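Local coordinates for protein fiber (Human adenovirus 26, PDB 6FJN) that forms the knob domain at the end of the trimeric adenovirus fibre, which attaches the virion to a receptor on the host cell, at residues T122-V128 / V138-F144; R1-W5 / A98-M102. One frame throughout, in Å; residues are numbered along the deposited sequence. Where two conformers were deposited one is given.

Contact 1: T122-V128 / V138-F144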
# COMPACT_ATOMS: atom_id res chain seq x y z
N THR A 122 13.07 -9.15 -0.05
CA THR A 122 13.34 -8.74 -1.43
C THR A 122 12.13 -8.81 -2.34
O THR A 122 12.25 -8.35 -3.48
CB THR A 122 14.50 -9.54 -2.03
OG1 THR A 122 14.13 -10.90 -2.18
CG2 THR A 122 15.79 -9.39 -1.25
N LYS A 123 11.03 -9.37 -1.86
CA LYS A 123 9.82 -9.48 -2.65
C LYS A 123 8.64 -8.86 -1.90
O LYS A 123 8.59 -8.84 -0.67
CB LYS A 123 9.51 -10.92 -3.01
CG LYS A 123 10.48 -11.47 -4.03
CD LYS A 123 10.26 -12.91 -4.36
CE LYS A 123 11.15 -13.42 -5.47
NZ LYS A 123 10.87 -14.85 -5.81
N ILE A 124 7.67 -8.43 -2.71
CA ILE A 124 6.31 -8.09 -2.30
C ILE A 124 5.39 -9.04 -3.03
O ILE A 124 5.54 -9.18 -4.26
CB ILE A 124 5.94 -6.64 -2.66
CG1 ILE A 124 6.88 -5.66 -2.01
CG2 ILE A 124 4.49 -6.37 -2.34
CD1 ILE A 124 6.83 -4.33 -2.74
N ILE A 125 4.47 -9.72 -2.33
CA ILE A 125 3.52 -10.58 -3.01
C ILE A 125 2.14 -10.17 -2.56
O ILE A 125 1.88 -10.03 -1.33
CB ILE A 125 3.78 -12.06 -2.69
CG1 ILE A 125 5.12 -12.49 -3.32
CG2 ILE A 125 2.67 -12.95 -3.23
CD1 ILE A 125 5.60 -13.86 -2.94
N SER A 126 1.24 -9.98 -3.50
CA SER A 126 -0.16 -9.64 -3.17
C SER A 126 -1.03 -10.07 -4.31
O SER A 126 -0.58 -10.80 -5.24
CB SER A 126 -0.26 -8.15 -2.87
OG SER A 126 -1.52 -7.83 -2.29
N ASN A 127 -2.31 -9.69 -4.29
CA ASN A 127 -3.22 -9.93 -5.39
C ASN A 127 -3.65 -8.64 -6.06
O ASN A 127 -3.90 -7.63 -5.36
CB ASN A 127 -4.48 -10.64 -4.92
CG ASN A 127 -4.20 -12.08 -4.55
OD1 ASN A 127 -4.01 -12.86 -5.43
ND2 ASN A 127 -3.83 -12.36 -3.31
N VAL A 128 -3.76 -8.69 -7.37
CA VAL A 128 -4.47 -7.72 -8.19
C VAL A 128 -5.58 -8.49 -8.90
O VAL A 128 -5.70 -9.71 -8.71
CB VAL A 128 -3.54 -6.97 -9.16
CG1 VAL A 128 -2.55 -6.13 -8.39
CG2 VAL A 128 -2.81 -7.94 -10.10
N VAL A 138 -5.16 -12.35 -9.44
CA VAL A 138 -3.89 -12.60 -10.08
C VAL A 138 -2.85 -12.25 -9.04
O VAL A 138 -2.88 -11.15 -8.48
CB VAL A 138 -3.73 -11.75 -11.33
CG1 VAL A 138 -2.31 -11.83 -11.89
CG2 VAL A 138 -4.73 -12.13 -12.41
N ILE A 139 -1.84 -13.09 -8.85
CA ILE A 139 -0.82 -12.82 -7.85
C ILE A 139 0.18 -11.89 -8.54
O ILE A 139 0.58 -12.14 -9.69
CB ILE A 139 -0.15 -14.13 -7.40
CG1 ILE A 139 -1.21 -15.18 -6.98
CG2 ILE A 139 0.84 -13.89 -6.31
CD1 ILE A 139 -0.61 -16.56 -6.88
N ILE A 140 0.50 -10.83 -7.86
CA ILE A 140 1.61 -9.98 -8.29
C ILE A 140 2.79 -10.23 -7.34
O ILE A 140 2.64 -10.21 -6.12
CB ILE A 140 1.25 -8.49 -8.32
CG1 ILE A 140 2.38 -7.68 -8.94
CG2 ILE A 140 0.78 -7.91 -6.99
CD1 ILE A 140 2.07 -6.21 -9.16
N THR A 141 3.97 -10.48 -7.94
CA THR A 141 5.21 -10.59 -7.18
C THR A 141 6.13 -9.50 -7.69
O THR A 141 6.49 -9.52 -8.90
CB THR A 141 5.88 -11.94 -7.38
OG1 THR A 141 5.00 -12.99 -6.95
CG2 THR A 141 7.15 -12.03 -6.53
N ILE A 142 6.52 -8.58 -6.83
CA ILE A 142 7.51 -7.55 -7.17
C ILE A 142 8.80 -7.96 -6.51
O ILE A 142 8.81 -8.22 -5.31
CB ILE A 142 7.08 -6.17 -6.74
CG1 ILE A 142 5.65 -5.87 -7.21
CG2 ILE A 142 8.07 -5.14 -7.27
CD1 ILE A 142 5.11 -4.52 -6.81
N ALA A 143 9.91 -8.01 -7.27
CA ALA A 143 11.19 -8.41 -6.72
C ALA A 143 12.22 -7.37 -6.98
O ALA A 143 12.30 -6.83 -8.10
CB ALA A 143 11.65 -9.76 -7.30
N PHE A 144 13.06 -7.11 -5.98
CA PHE A 144 14.08 -6.07 -6.05
C PHE A 144 15.47 -6.66 -6.08
O PHE A 144 15.86 -7.43 -5.19
CB PHE A 144 13.95 -5.15 -4.82
CG PHE A 144 12.58 -4.51 -4.76
CD1 PHE A 144 12.23 -3.50 -5.64
CD2 PHE A 144 11.64 -4.92 -3.86
CE1 PHE A 144 10.97 -2.95 -5.65
CE2 PHE A 144 10.35 -4.36 -3.85
CZ PHE A 144 10.05 -3.38 -4.77

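Contact 2: R1-W5 / A98-M102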
# COMPACT_ATOMS: atom_id res chain seq x y z
N ARG A 1 14.55 15.89 -10.03
CA ARG A 1 13.11 15.56 -10.23
C ARG A 1 12.70 14.25 -9.54
O ARG A 1 13.50 13.33 -9.37
CB ARG A 1 12.71 15.65 -11.71
CG ARG A 1 11.23 15.96 -11.95
CD ARG A 1 10.41 14.71 -12.32
NE ARG A 1 9.17 14.52 -11.57
CZ ARG A 1 8.16 15.39 -11.42
NH1 ARG A 1 8.15 16.55 -12.05
NH2 ARG A 1 7.11 15.03 -10.68
N ARG A 2 11.46 14.24 -9.07
CA ARG A 2 10.99 13.30 -8.07
C ARG A 2 10.07 12.22 -8.57
O ARG A 2 9.75 11.37 -7.78
CB ARG A 2 10.32 14.00 -6.87
CG ARG A 2 11.25 14.47 -5.75
CD ARG A 2 12.71 14.65 -6.17
NE ARG A 2 13.66 13.73 -5.53
CZ ARG A 2 14.98 13.77 -5.76
NH1 ARG A 2 15.82 12.93 -5.14
NH2 ARG A 2 15.47 14.65 -6.60
N THR A 3 9.72 12.17 -9.85
CA THR A 3 8.94 11.04 -10.39
C THR A 3 9.60 10.50 -11.66
O THR A 3 9.90 11.24 -12.60
CB THR A 3 7.42 11.33 -10.55
OG1 THR A 3 6.78 11.36 -9.23
CG2 THR A 3 6.75 10.32 -11.39
N LEU A 4 9.80 9.20 -11.71
CA LEU A 4 10.15 8.47 -12.94
C LEU A 4 8.91 7.70 -13.35
O LEU A 4 8.26 7.04 -12.50
CB LEU A 4 11.21 7.44 -12.70
CG LEU A 4 12.66 7.73 -12.55
CD1 LEU A 4 13.41 6.41 -12.40
CD2 LEU A 4 13.11 8.45 -13.79
N TRP A 5 8.53 7.76 -14.63
CA TRP A 5 7.34 7.04 -15.02
C TRP A 5 7.35 6.67 -16.48
O TRP A 5 8.20 7.10 -17.29
CB TRP A 5 6.11 7.85 -14.65
CG TRP A 5 5.78 9.09 -15.41
CD1 TRP A 5 6.51 9.75 -16.34
CD2 TRP A 5 4.56 9.80 -15.26
NE1 TRP A 5 5.80 10.85 -16.80
CE2 TRP A 5 4.61 10.90 -16.12
CE3 TRP A 5 3.43 9.65 -14.44
CZ2 TRP A 5 3.54 11.80 -16.24
CZ3 TRP A 5 2.40 10.55 -14.52
CH2 TRP A 5 2.44 11.59 -15.42
N ALA A 98 19.54 8.12 -12.10
CA ALA A 98 18.40 7.83 -11.26
C ALA A 98 18.73 6.90 -10.08
O ALA A 98 17.87 6.15 -9.64
CB ALA A 98 17.34 7.25 -12.14
N VAL A 99 19.97 6.97 -9.57
CA VAL A 99 20.37 6.13 -8.46
C VAL A 99 19.40 6.28 -7.24
O VAL A 99 19.09 5.32 -6.62
CB VAL A 99 21.86 6.31 -8.11
CG1 VAL A 99 22.20 5.47 -6.89
CG2 VAL A 99 22.70 5.82 -9.27
N PRO A 100 18.93 7.53 -6.95
CA PRO A 100 18.00 7.67 -5.81
C PRO A 100 16.67 6.96 -5.95
O PRO A 100 15.91 6.93 -4.96
CB PRO A 100 17.82 9.17 -5.68
CG PRO A 100 19.12 9.72 -6.26
CD PRO A 100 19.34 8.84 -7.47
N PHE A 101 16.36 6.43 -7.13
CA PHE A 101 15.14 5.61 -7.36
C PHE A 101 15.45 4.15 -7.32
O PHE A 101 14.53 3.35 -7.43
CB PHE A 101 14.51 5.95 -8.70
CG PHE A 101 13.94 7.33 -8.76
CD1 PHE A 101 14.73 8.44 -8.95
CD2 PHE A 101 12.57 7.54 -8.60
CE1 PHE A 101 14.20 9.72 -8.99
CE2 PHE A 101 12.05 8.81 -8.64
CZ PHE A 101 12.85 9.87 -8.84
N MET A 102 16.72 3.76 -7.21
CA MET A 102 17.06 2.35 -7.33
C MET A 102 16.82 1.64 -6.00
O MET A 102 16.94 2.23 -4.92
CB MET A 102 18.51 2.18 -7.75
CG MET A 102 18.76 2.63 -9.16
SD MET A 102 17.83 1.68 -10.40
CE MET A 102 16.49 2.80 -10.85

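Contact 1: T122-V128 / V138-F144
Ile124 holds CG1 beside its backbone N (chi1 -59°), and Phe144 does the same with CG (chi1 -59°); the two side chains meet where CD1 of Ile124 comes to the ring edge, near its plane, 3.7 Å from CE2 of Phe144. On this same face CG1 of Val128 reaches CG2 of Ile140 at 4.0 Å. The other face carries Lys123, Ile125, Asn127, Ile139, Thr141 and Ala143. Here Ile125 lies alongside both Ile139 and Thr141: its CG2 meets CG2 of Ile139 in one of the two conformers of Ile139, and its CG1 rests against both branches of Thr141, OG1 and CG2. The extended Lys123 chain passes over Ala143, CG to CB 3.9 Å. Beneath these side chains seven backbone hydrogen bonds zip up an antiparallel beta hairpin; Phe144 N to Thr122 O, 2.9 Å, closes the end far from the turn. Strand 123-129 is outermost of four within this chain, beside 137-144 and then 154-161, and Lys123 makes backbone hydrogen bonds to the second subunit. The Ile124 face packs on Phe176 and Phe178 of strand 176-181 in the opposing sheet, whereas Ile125 and Asn127 pack on Tyr129 of the second subunit.

Contact 2: R1-W5 / A98-M102
Leu4 sits over one face of the Phe101 ring, its CG 3.9 Å from the ring centroid and only 9° off the normal, a CH-pi contact made almost centrally. CG of Leu4 stands beside the backbone N (chi1 -78°) and chi2 is extended at -177°, which carries CD1 on past the ring centre toward the root of the phenyl group, 3.8 Å from CG of Phe101. The same methyl also touches CB of Ala98 at 4.0 Å, so one leucine branch touches both Ala98 and Phe101. The Phe101 ring reaches out to the N-terminal backbone. There its rim meets carbonyl oxygens near the ring plane: O of Arg1 lies 3.6 Å from CZ, and O of Arg2 lies 3.5 Å from CE2. The positive rim of a phenyl ring probably suits these oxygens, although no hydrogen bond crosses the contact. Arg2 starts away from the loop, but in one of its two conformers the guanidinium bends back to bring NH1 within 4.3 Å of CB of Pro100, a loose approach at the surface.

The contact packs the N-terminal strand of the knob against a loop, where the 98-102 segment is held in a short 3-10 turn, with Phe101 N bonded to Ala98 O at 2.9 Å. Lys30 of strand 22-31, an L-glutamate-binding residue with no ligand bound in this chain, bonds through NZ to Pro100 O, and Tyr180 of strand 176-181 bonds to Phe101 O. Strand 3-5 itself runs between strands 22-31 and 83-86, pairing Leu4 with Leu28 and Thr3 with Arg85.

Overall arrangement
Both segments of contact 2 precede the hairpin of contact 1 in the sequence, and both contacts lie within the one knob domain. Their centres are about 21 Å apart, with nearest atoms about 7 Å apart, and they do not touch. Contact 1 is a hairpin inside the four-stranded sheet; contact 2 ties strand 3-5 of the six-stranded sheet to the long loop between strands 89-90 and 123-129. Strand 176-181 links the two, since Phe178 touches contact 1 and Tyr180 meets Phe144 there as well as bonding to Phe101. Contact 1 packs on the second subunit, while Thr3 and Trp5, beside contact 2, pack on Ser33 of the third subunit, so both regions border interfaces of the trimer.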